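Local coordinates for UDP-N-acetylglucosamine--peptide N-acetylglucosaminyltransferase stabilizing protein GtfB (Streptococcus gordonii, PDB 5E9T), which partners the glycosyltransferase GtfA as its substrate-binding subunit, in a complex that attaches the first GlcNAc to the serine-rich repeat adhesin GspB, at residues M1-N9 with C26-L37. Sequence-based numbering, arbitrary orientation.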
loop_
_atom_site.group_PDB
_atom_site.type_symbol
_atom_site.label_atom_id
_atom_site.label_comp_id
_atom_site.label_asym_id
_atom_site.label_seq_id
_atom_site.Cartn_x
_atom_site.Cartn_y
_atom_site.Cartn_z
HETATM N N MSE B 1 -2.502 -42.015 37.333
HETATM C CA MSE B 1 -2.283 -42.315 35.932
HETATM C C MSE B 1 -2.624 -41.124 35.037
HETATM O O MSE B 1 -3.590 -40.414 35.305
HETATM C CB MSE B 1 -3.110 -43.525 35.554
HETATM C CG MSE B 1 -2.502 -44.355 34.481
HETATM SE SE MSE B 1 -3.950 -45.412 33.775
HETATM C CE MSE B 1 -3.086 -46.318 32.386
ATOM N N ILE B 2 -1.815 -40.890 34.002
ATOM C CA ILE B 2 -2.065 -39.829 33.032
ATOM C C ILE B 2 -1.660 -40.314 31.650
ATOM O O ILE B 2 -0.734 -41.117 31.496
ATOM C CB ILE B 2 -1.308 -38.515 33.351
ATOM C CG1 ILE B 2 0.207 -38.742 33.340
ATOM C CG2 ILE B 2 -1.770 -37.903 34.667
ATOM C CD1 ILE B 2 0.999 -37.489 33.011
ATOM N N GLN B 3 -2.365 -39.819 30.636
ATOM C CA GLN B 3 -1.909 -39.899 29.257
ATOM C C GLN B 3 -1.470 -38.517 28.815
ATOM O O GLN B 3 -2.228 -37.549 28.933
ATOM C CB GLN B 3 -2.989 -40.414 28.311
ATOM C CG GLN B 3 -3.677 -41.667 28.741
ATOM C CD GLN B 3 -5.105 -41.680 28.274
ATOM O OE1 GLN B 3 -5.787 -40.659 28.328
ATOM N NE2 GLN B 3 -5.571 -42.829 27.812
ATOM N N LEU B 4 -0.252 -38.429 28.309
ATOM C CA LEU B 4 0.334 -37.158 27.920
ATOM C C LEU B 4 0.688 -37.231 26.445
ATOM O O LEU B 4 1.645 -37.910 26.066
ATOM C CB LEU B 4 1.559 -36.883 28.771
ATOM C CG LEU B 4 2.261 -35.559 28.609
ATOM C CD1 LEU B 4 1.543 -34.478 29.380
ATOM C CD2 LEU B 4 3.562 -35.817 29.190
ATOM N N PHE B 5 -0.052 -36.510 25.614
ATOM C CA PHE B 5 0.143 -36.570 24.176
ATOM C C PHE B 5 0.702 -35.247 23.679
ATOM O O PHE B 5 0.204 -34.178 24.047
ATOM C CB PHE B 5 -1.162 -36.915 23.456
ATOM C CG PHE B 5 -1.808 -38.185 23.945
ATOM C CD1 PHE B 5 -1.213 -39.417 23.720
ATOM C CD2 PHE B 5 -3.021 -38.146 24.613
ATOM C CE1 PHE B 5 -1.809 -40.582 24.168
ATOM C CE2 PHE B 5 -3.621 -39.310 25.056
ATOM C CZ PHE B 5 -3.014 -40.528 24.834
ATOM N N ASP B 6 1.754 -35.324 22.861
ATOM C CA ASP B 6 2.308 -34.126 22.242
ATOM C C ASP B 6 1.234 -33.372 21.469
ATOM O O ASP B 6 0.910 -32.223 21.786
ATOM C CB ASP B 6 3.479 -34.495 21.334
ATOM C CG ASP B 6 4.750 -34.757 22.111
ATOM O OD1 ASP B 6 5.331 -33.782 22.633
ATOM O OD2 ASP B 6 5.169 -35.931 22.199
ATOM N N TYR B 7 0.662 -34.014 20.460
ATOM C CA TYR B 7 -0.342 -33.402 19.609
ATOM C C TYR B 7 -1.678 -34.101 19.777
ATOM O O TYR B 7 -1.758 -35.246 20.229
ATOM C CB TYR B 7 0.076 -33.465 18.141
ATOM C CG TYR B 7 1.390 -32.794 17.887
ATOM C CD1 TYR B 7 1.620 -31.504 18.335
ATOM C CD2 TYR B 7 2.410 -33.451 17.219
ATOM C CE1 TYR B 7 2.823 -30.880 18.113
ATOM C CE2 TYR B 7 3.619 -32.835 16.993
ATOM C CZ TYR B 7 3.820 -31.549 17.442
ATOM O OH TYR B 7 5.023 -30.925 17.223
ATOM N N TYR B 8 -2.736 -33.383 19.427
ATOM C CA TYR B 8 -4.040 -33.991 19.240
ATOM C C TYR B 8 -4.276 -34.212 17.753
ATOM O O TYR B 8 -4.143 -33.283 16.951
ATOM C CB TYR B 8 -5.165 -33.139 19.820
ATOM C CG TYR B 8 -6.503 -33.741 19.487
ATOM C CD1 TYR B 8 -6.831 -35.014 19.931
ATOM C CD2 TYR B 8 -7.421 -33.064 18.700
ATOM C CE1 TYR B 8 -8.040 -35.587 19.618
ATOM C CE2 TYR B 8 -8.639 -33.631 18.382
ATOM C CZ TYR B 8 -8.945 -34.893 18.845
ATOM O OH TYR B 8 -10.159 -35.464 18.531
ATOM N N ASN B 9 -4.610 -35.445 17.399
ATOM C CA ASN B 9 -4.962 -35.847 16.043
ATOM C C ASN B 9 -5.651 -37.199 16.170
ATOM O O ASN B 9 -5.857 -37.699 17.281
ATOM C CB ASN B 9 -3.736 -35.896 15.131
ATOM C CG ASN B 9 -2.639 -36.777 15.681
ATOM O OD1 ASN B 9 -2.708 -38.001 15.588
ATOM N ND2 ASN B 9 -1.621 -36.158 16.267
ATOM N N CYS B 26 -8.152 -42.114 32.824
ATOM C CA CYS B 26 -7.277 -41.295 33.644
ATOM C C CYS B 26 -7.496 -39.871 33.111
ATOM O O CYS B 26 -8.330 -39.676 32.215
ATOM C CB CYS B 26 -5.805 -41.706 33.456
ATOM S SG CYS B 26 -5.312 -41.958 31.738
ATOM N N PRO B 27 -6.850 -38.853 33.669
ATOM C CA PRO B 27 -6.814 -37.562 32.980
ATOM C C PRO B 27 -5.849 -37.594 31.805
ATOM O O PRO B 27 -4.834 -38.297 31.813
ATOM C CB PRO B 27 -6.345 -36.588 34.066
ATOM C CG PRO B 27 -5.592 -37.431 35.015
ATOM C CD PRO B 27 -6.301 -38.754 35.032
ATOM N N THR B 28 -6.188 -36.820 30.778
ATOM C CA THR B 28 -5.434 -36.787 29.534
ATOM C C THR B 28 -4.935 -35.371 29.284
ATOM O O THR B 28 -5.709 -34.413 29.369
ATOM C CB THR B 28 -6.298 -37.266 28.367
ATOM O OG1 THR B 28 -6.759 -38.595 28.636
ATOM C CG2 THR B 28 -5.504 -37.262 27.077
ATOM N N ILE B 29 -3.646 -35.244 28.979
ATOM C CA ILE B 29 -3.007 -33.953 28.762
ATOM C C ILE B 29 -2.445 -33.929 27.349
ATOM O O ILE B 29 -1.646 -34.798 26.977
ATOM C CB ILE B 29 -1.891 -33.683 29.784
ATOM C CG1 ILE B 29 -2.258 -34.259 31.153
ATOM C CG2 ILE B 29 -1.609 -32.194 29.887
ATOM C CD1 ILE B 29 -3.289 -33.456 31.891
ATOM N N VAL B 30 -2.857 -32.939 26.565
ATOM C CA VAL B 30 -2.234 -32.646 25.282
ATOM C C VAL B 30 -1.352 -31.422 25.465
ATOM O O VAL B 30 -1.816 -30.384 25.948
ATOM C CB VAL B 30 -3.283 -32.415 24.183
ATOM C CG1 VAL B 30 -2.643 -32.570 22.809
ATOM C CG2 VAL B 30 -4.443 -33.378 24.354
ATOM N N ILE B 31 -0.075 -31.548 25.102
ATOM C CA ILE B 31 0.851 -30.431 25.269
ATOM C C ILE B 31 0.543 -29.330 24.266
ATOM O O ILE B 31 0.598 -28.139 24.592
ATOM C CB ILE B 31 2.302 -30.919 25.136
ATOM C CG1 ILE B 31 2.596 -31.990 26.184
ATOM C CG2 ILE B 31 3.268 -29.751 25.254
ATOM C CD1 ILE B 31 3.852 -32.764 25.904
ATOM N N GLU B 32 0.203 -29.716 23.038
ATOM C CA GLU B 32 -0.107 -28.762 21.984
ATOM C C GLU B 32 -1.206 -27.809 22.436
ATOM O O GLU B 32 -2.108 -28.176 23.194
ATOM C CB GLU B 32 -0.523 -29.524 20.720
ATOM C CG GLU B 32 -1.167 -28.701 19.617
ATOM C CD GLU B 32 -1.991 -29.560 18.672
ATOM O OE1 GLU B 32 -2.727 -30.442 19.165
ATOM O OE2 GLU B 32 -1.902 -29.362 17.440
ATOM N N ALA B 33 -1.142 -26.582 21.923
ATOM C CA ALA B 33 -2.003 -25.472 22.304
ATOM C C ALA B 33 -3.354 -25.540 21.615
ATOM O O ALA B 33 -4.046 -24.519 21.508
ATOM C CB ALA B 33 -1.316 -24.135 22.010
ATOM N N ASN B 34 -3.681 -26.721 21.088
ATOM C CA ASN B 34 -4.884 -26.951 20.299
ATOM C C ASN B 34 -6.127 -26.367 20.959
ATOM O O ASN B 34 -6.404 -26.619 22.136
ATOM C CB ASN B 34 -5.057 -28.459 20.111
ATOM C CG ASN B 34 -6.043 -28.804 19.024
ATOM O OD1 ASN B 34 -7.191 -28.359 19.040
ATOM N ND2 ASN B 34 -5.600 -29.611 18.067
ATOM N N GLY B 35 -6.886 -25.608 20.170
ATOM C CA GLY B 35 -8.068 -24.926 20.647
ATOM C C GLY B 35 -9.334 -25.749 20.556
ATOM O O GLY B 35 -10.323 -25.429 21.222
ATOM N N PHE B 36 -9.344 -26.798 19.738
ATOM C CA PHE B 36 -10.486 -27.704 19.709
ATOM C C PHE B 36 -10.006 -29.028 20.298
ATOM O O PHE B 36 -9.625 -29.944 19.570
ATOM C CB PHE B 36 -10.990 -27.893 18.270
ATOM C CG PHE B 36 -11.332 -26.611 17.554
ATOM C CD1 PHE B 36 -10.344 -25.719 17.166
ATOM C CD2 PHE B 36 -12.646 -26.329 17.221
ATOM C CE1 PHE B 36 -10.664 -24.553 16.504
ATOM C CE2 PHE B 36 -12.972 -25.167 16.554
ATOM C CZ PHE B 36 -11.980 -24.277 16.196
ATOM N N LEU B 37 -10.186 -29.176 21.539
ATOM C CA LEU B 37 -9.903 -30.416 22.249
ATOM C C LEU B 37 -11.196 -31.082 22.673
ATOM O O LEU B 37 -12.160 -30.389 23.030
ATOM C CB LEU B 37 -9.023 -30.215 23.481
ATOM C CG LEU B 37 -7.531 -30.055 23.174
ATOM C CD1 LEU B 37 -6.737 -29.809 24.444
ATOM C CD2 LEU B 37 -6.973 -31.258 22.420
#
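Glu32 CB lies at the edge of the Tyr7 ring, near its plane, 3.8 Å from Tyr7 CD1. The Tyr8 ring has the amide of Asn34 at its edge, and the two planes stand 76° apart. Leu37 CD2 packs 3.7 Å from Tyr8 CB, the two side chains sliding past each other in opposite directions. Thr28 CG2 sits at the edge of the Phe5 ring. The carboxylate of Glu32 accepts a hydrogen bond on each face. Tyr8 N reaches Glu32 OE1 at 3.0 Å from one side of the carboxylate plane, nearly straight. Asn34 ND2 comes from the other side to the same oxygen. With CG anti to the backbone N (chi1 167°) and the chain extended beyond it, the glutamate stretches across to Tyr8 N. Asn34 OD1 accepts from Phe36 N, an Asx turn.

Strands 2-5 and 28-30 run parallel, joined through helix 10-21 as a beta-alpha-beta unit. Gln3 N hydrogen-bonds to Pro27 O, and Ile29 N to Gln3 O at 2.7 Å. Phe5 N and O pair likewise with Ile29 O and Ile31 N. Just past the strands, Glu32 N donates to Asp6 O, and Asp6 OD2 is hydrogen-bonded to Ser202 OG.

Gln3, Phe5, Thr28 and Val30 line one sheet face, where His16 ND1 of helix 10-21 hydrogen-bonds Gln3 OE1. Gln3 CG also packs 3.4 Å from Cys26 SG. On the other face, Leu4 CD1 lies against Ile29 CB at 3.5 Å, and helix 176-186 covers both residues.

Backbone hydrogen bonds thus fix the strand register. The Leu4 and Ile29 face is apolar, the other mixed. The N-H groups of Tyr8 and Asn34 probably stabilise a negative charge on Glu32, and tie the turn at Asn34 to the chain entering helix 10-21.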